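PDB 5A8C: carbohydrate binding family 6 from Clostridium thermocellum, which probably hydrolyses terminal alpha-L-arabinofuranosyl residues from arabinose-containing polysaccharides, as a family 43 glycoside hydrolase built on a five-bladed beta-propeller. Local coordinates for residues Gly164-Asp169 with Met215-Gly220; Asp170-Met175 with Val187-Asn192. One frame throughout, in Å; residues are numbered along the deposited sequence.

In the fold
The two contacts illustrate how a beta-propeller is held together within a blade and between blades. Contact 2 is an antiparallel pairing inside one sheet, where strand 173-178 bonds backbone to backbone with strand 185-190. Contact 1 joins that sheet to the next one through side chains and a bridging water, reaching from strand 164-167 to strand 212-218. Strand 164-167 ties the two together, since Phe166 O lies 2.8 Å from Tyr174 N, a probable hydrogen bond between neighbouring strands. Both contacts are partly buried and run from apolar packing to a polar edge: aspartates and a lysine in contact 1, amides and water in contact 2.

Contact 1: Gly164-Asp169 with Met215-Gly220; sequences GVFVDD and MHKYNG
Lys217 reaches from strand 212-218 past the ring of Phe166 to two aspartates, and its atoms mark the change from apolar packing to charge. CB lies against the far end of the ring, 3.8 Å from Phe166 CZ. With CG anti to the backbone N (chi1 -168°) and the rest of the chain extended, the lysine spans the gap at full length. CD passes nearest Asp168 OD1 and CE nearest Asp169 OD2, and NZ ends between these oxygens, 3.0 Å from Asp168 OD1 and 2.8 Å from Asp169 OD2. Both pairs are salt bridges, but the approaches differ: Asp168 OD1 offers its syn lone pair, whereas Asp169 OD2 is met from above its carboxylate plane. Asp168 OD1 also accepts a hydrogen bond from the backbone N of Asp169 at 2.8 Å, which helps fix the carboxylate. Tyr222 OH completes the network by bonding to both Asp168 OD2 and Lys217 NZ, and two carboxylates so close to the ammonium would be expected to favour its charged form.

Deeper in, Met215 packs over one face of Phe166. Its CG makes a CH-pi contact 3.9 Å from the ring centroid, and the bend of the chain at chi2 (54°) carries SD above the same face at 4.9 Å, a more distant Met-aromatic contact. Asp168 N lies above the opposite face. At the inner end, water 1 donates to Val165 O and Met215 O, joining backbones too far apart to pair directly. The strand segments are 6.8 Å apart at closest approach and run at 32° to each other, in broadly the same direction, without direct backbone bonds. Such packing of the first strand of one sheet against that of the next is consistent with the interface between adjacent blades of the five-bladed beta-propeller.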
# COMPACT_ATOMS: atom_id res chain seq x y z
N GLY A 164 -4.64 -3.65 2.77
CA GLY A 164 -5.10 -3.28 1.44
C GLY A 164 -6.60 -3.37 1.39
O GLY A 164 -7.13 -4.48 1.52
N VAL A 165 -7.30 -2.26 1.34
CA VAL A 165 -8.76 -2.23 1.41
C VAL A 165 -9.34 -1.99 0.02
O VAL A 165 -8.78 -1.25 -0.79
CB VAL A 165 -9.22 -1.20 2.46
CG1 VAL A 165 -10.73 -1.11 2.56
CG2 VAL A 165 -8.63 -1.52 3.82
N PHE A 166 -10.47 -2.64 -0.22
CA PHE A 166 -11.13 -2.67 -1.49
C PHE A 166 -12.66 -2.70 -1.26
O PHE A 166 -13.10 -3.46 -0.41
CB PHE A 166 -10.64 -3.95 -2.24
CG PHE A 166 -11.49 -4.33 -3.37
CD1 PHE A 166 -11.44 -3.66 -4.60
CD2 PHE A 166 -12.36 -5.41 -3.28
CE1 PHE A 166 -12.28 -4.01 -5.68
CE2 PHE A 166 -13.14 -5.79 -4.35
CZ PHE A 166 -13.12 -5.11 -5.53
N VAL A 167 -13.41 -1.99 -2.10
CA VAL A 167 -14.88 -1.98 -2.03
C VAL A 167 -15.41 -2.61 -3.32
O VAL A 167 -15.14 -2.09 -4.39
CB VAL A 167 -15.43 -0.56 -1.81
CG1 VAL A 167 -16.94 -0.60 -1.69
CG2 VAL A 167 -14.81 0.10 -0.60
N ASP A 168 -16.14 -3.71 -3.18
CA ASP A 168 -16.63 -4.45 -4.35
C ASP A 168 -17.93 -3.83 -4.90
O ASP A 168 -18.56 -2.94 -4.30
CB ASP A 168 -16.81 -5.89 -3.98
CG ASP A 168 -16.66 -6.88 -5.14
OD1 ASP A 168 -16.49 -6.45 -6.29
OD2 ASP A 168 -16.74 -8.09 -4.81
N ASP A 169 -18.32 -4.33 -6.07
CA ASP A 169 -19.50 -3.88 -6.77
C ASP A 169 -20.79 -4.03 -5.99
O ASP A 169 -21.72 -3.26 -6.14
CB ASP A 169 -19.68 -4.70 -8.08
CG ASP A 169 -18.66 -4.42 -9.13
OD1 ASP A 169 -18.24 -3.26 -9.32
OD2 ASP A 169 -18.34 -5.37 -9.90
N MET A 215 -5.58 -5.40 -3.43
CA MET A 215 -6.67 -5.88 -4.26
C MET A 215 -7.19 -4.78 -5.16
O MET A 215 -7.45 -3.66 -4.68
CB MET A 215 -7.80 -6.40 -3.37
CG MET A 215 -9.07 -6.86 -4.08
SD MET A 215 -8.84 -8.08 -5.38
CE MET A 215 -8.01 -9.39 -4.47
N HIS A 216 -7.45 -5.12 -6.42
CA HIS A 216 -8.23 -4.26 -7.32
C HIS A 216 -9.00 -5.14 -8.25
O HIS A 216 -8.69 -6.33 -8.43
CB HIS A 216 -7.38 -3.22 -8.05
CG HIS A 216 -6.66 -3.74 -9.24
ND1 HIS A 216 -5.45 -4.42 -9.20
CD2 HIS A 216 -7.02 -3.63 -10.56
CE1 HIS A 216 -5.12 -4.70 -10.45
NE2 HIS A 216 -6.05 -4.25 -11.28
N LYS A 217 -10.03 -4.58 -8.87
CA LYS A 217 -10.90 -5.31 -9.77
C LYS A 217 -10.90 -4.63 -11.11
O LYS A 217 -10.88 -3.40 -11.21
CB LYS A 217 -12.34 -5.40 -9.20
CG LYS A 217 -13.28 -6.36 -9.90
CD LYS A 217 -14.63 -6.40 -9.21
CE LYS A 217 -15.53 -7.48 -9.76
NZ LYS A 217 -16.84 -7.52 -9.04
N TYR A 218 -10.91 -5.42 -12.18
CA TYR A 218 -10.96 -4.86 -13.53
C TYR A 218 -11.60 -5.87 -14.46
O TYR A 218 -11.20 -7.04 -14.48
CB TYR A 218 -9.55 -4.52 -14.05
CG TYR A 218 -9.51 -4.15 -15.47
CD1 TYR A 218 -10.10 -2.95 -15.92
CD2 TYR A 218 -8.87 -4.95 -16.40
CE1 TYR A 218 -10.07 -2.59 -17.24
CE2 TYR A 218 -8.79 -4.57 -17.76
CZ TYR A 218 -9.40 -3.39 -18.12
OH TYR A 218 -9.34 -3.00 -19.47
N ASN A 219 -12.62 -5.44 -15.20
CA ASN A 219 -13.29 -6.26 -16.20
C ASN A 219 -13.67 -7.63 -15.69
O ASN A 219 -13.43 -8.64 -16.35
CB ASN A 219 -12.43 -6.37 -17.47
CG ASN A 219 -13.23 -6.76 -18.70
OD1 ASN A 219 -14.43 -6.47 -18.80
ND2 ASN A 219 -12.58 -7.44 -19.63
N GLY A 220 -14.26 -7.66 -14.50
CA GLY A 220 -14.78 -8.92 -13.95
C GLY A 220 -13.82 -9.81 -13.25
O GLY A 220 -14.21 -10.90 -12.79
O HOH W 1 -6.28 -2.39 -2.01

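Contact 2: Asp170-Met175 with Val187-Asn192; sequences DGQAYM and VIKLGN
Met175 and Leu190 pack together on one face of a beta hairpin, with Met175 CB 4.2 Å from Leu190 CD2. Ala173 and Ile188 share this buried face, which strand 164-167 extends through Val165 and Val167. Strands 173-178 and 185-190 form the hairpin, part of one antiparallel propeller blade. Met175 and Ile188 are a hydrogen-bonded pair: Met175 N donates to Ile188 O at 2.8 Å, and Ile188 N returns a bond to Met175 O.

On the other face, Tyr174 stands opposite Lys189 in a non-hydrogen-bonded pair. Their side chains point the same way, with Lys189 CG 3.9 Å from Tyr174 CE2, while Val187 CG2 touches Tyr174 CB. Gln172 CG lies over one face of the tyrosine ring. Bending at chi2 (62°) then folds the glutamine amide back so that NE2 donates to its neighbour's carbonyl, Ala173 O, at 3.0 Å, and its CD rests against the aliphatic chain of Lys189. Ala173 O thus takes two donors, the second being Leu190 N.

Toward the open end of the hairpin, Asp170 forms an Asx turn, its OD1 accepting a hydrogen bond from Gln172 N. Between the diverging chains, water 2 accepts from Ala173 N at 2.9 Å and lies 2.8 Å from both Leu190 O and Asn192 OD1.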
# COMPACT_ATOMS: atom_id res chain seq x y z
N ASP A 170 -20.85 -5.08 -5.16
CA ASP A 170 -21.98 -5.39 -4.28
C ASP A 170 -22.02 -4.55 -3.05
O ASP A 170 -22.90 -4.73 -2.20
CB ASP A 170 -21.96 -6.90 -3.90
CG ASP A 170 -20.72 -7.33 -3.13
OD1 ASP A 170 -19.87 -6.51 -2.81
OD2 ASP A 170 -20.63 -8.55 -2.83
N GLY A 171 -21.06 -3.62 -2.88
CA GLY A 171 -21.03 -2.77 -1.72
C GLY A 171 -20.32 -3.37 -0.52
O GLY A 171 -20.29 -2.71 0.52
N GLN A 172 -19.69 -4.52 -0.68
CA GLN A 172 -18.94 -5.11 0.43
C GLN A 172 -17.48 -4.64 0.36
O GLN A 172 -16.80 -4.87 -0.63
CB GLN A 172 -18.99 -6.65 0.39
CG GLN A 172 -18.30 -7.29 1.59
CD GLN A 172 -18.97 -6.92 2.87
OE1 GLN A 172 -20.12 -7.37 3.10
NE2 GLN A 172 -18.33 -6.13 3.71
N ALA A 173 -17.02 -4.01 1.43
CA ALA A 173 -15.61 -3.70 1.61
C ALA A 173 -14.90 -4.87 2.27
O ALA A 173 -15.45 -5.58 3.14
CB ALA A 173 -15.45 -2.46 2.48
N TYR A 174 -13.64 -5.03 1.90
CA TYR A 174 -12.73 -6.05 2.38
C TYR A 174 -11.41 -5.43 2.72
O TYR A 174 -10.92 -4.58 1.98
CB TYR A 174 -12.48 -7.11 1.33
CG TYR A 174 -13.71 -7.89 0.87
CD1 TYR A 174 -14.47 -7.44 -0.20
CD2 TYR A 174 -14.09 -9.08 1.48
CE1 TYR A 174 -15.55 -8.15 -0.66
CE2 TYR A 174 -15.19 -9.79 1.02
CZ TYR A 174 -15.91 -9.33 -0.05
OH TYR A 174 -17.00 -10.06 -0.49
N MET A 175 -10.78 -5.88 3.81
CA MET A 175 -9.39 -5.56 4.14
C MET A 175 -8.55 -6.82 4.02
O MET A 175 -8.80 -7.77 4.77
CB MET A 175 -9.25 -4.98 5.51
CG MET A 175 -7.79 -4.67 5.86
SD MET A 175 -7.40 -4.34 7.58
CE MET A 175 -8.10 -2.74 7.58
N VAL A 187 -8.08 -11.91 5.09
CA VAL A 187 -9.02 -10.94 4.57
C VAL A 187 -10.24 -10.93 5.47
O VAL A 187 -10.75 -11.98 5.87
CB VAL A 187 -9.36 -11.18 3.08
CG1 VAL A 187 -9.92 -12.59 2.81
CG2 VAL A 187 -10.29 -10.12 2.55
N ILE A 188 -10.72 -9.75 5.80
CA ILE A 188 -11.90 -9.58 6.65
C ILE A 188 -12.83 -8.56 6.02
O ILE A 188 -12.39 -7.58 5.41
CB ILE A 188 -11.51 -9.19 8.08
CG1 ILE A 188 -12.70 -9.36 9.07
CG2 ILE A 188 -10.90 -7.79 8.16
CD1 ILE A 188 -12.28 -9.34 10.52
N LYS A 189 -14.14 -8.79 6.13
CA LYS A 189 -15.10 -7.78 5.74
C LYS A 189 -15.10 -6.59 6.67
O LYS A 189 -14.97 -6.72 7.88
CB LYS A 189 -16.50 -8.41 5.71
CG LYS A 189 -16.64 -9.41 4.63
CD LYS A 189 -18.05 -10.02 4.58
CE LYS A 189 -18.52 -10.77 5.84
NZ LYS A 189 -17.71 -11.99 6.17
N LEU A 190 -15.26 -5.39 6.08
CA LEU A 190 -15.53 -4.17 6.82
C LEU A 190 -16.96 -3.77 6.66
O LEU A 190 -17.57 -3.97 5.61
CB LEU A 190 -14.62 -3.02 6.37
CG LEU A 190 -13.10 -3.28 6.40
CD1 LEU A 190 -12.38 -2.02 6.02
CD2 LEU A 190 -12.65 -3.83 7.72
N GLY A 191 -17.52 -3.15 7.70
CA GLY A 191 -18.83 -2.57 7.58
C GLY A 191 -18.86 -1.42 6.61
O GLY A 191 -17.82 -0.82 6.26
N ASN A 192 -20.08 -1.04 6.20
CA ASN A 192 -20.21 0.08 5.25
C ASN A 192 -19.67 1.39 5.85
O ASN A 192 -19.28 2.26 5.08
CB ASN A 192 -21.65 0.27 4.81
CG ASN A 192 -22.14 -0.84 3.85
OD1 ASN A 192 -21.36 -1.68 3.39
ND2 ASN A 192 -23.41 -0.82 3.56
O HOH W 2 -18.71 -2.67 3.42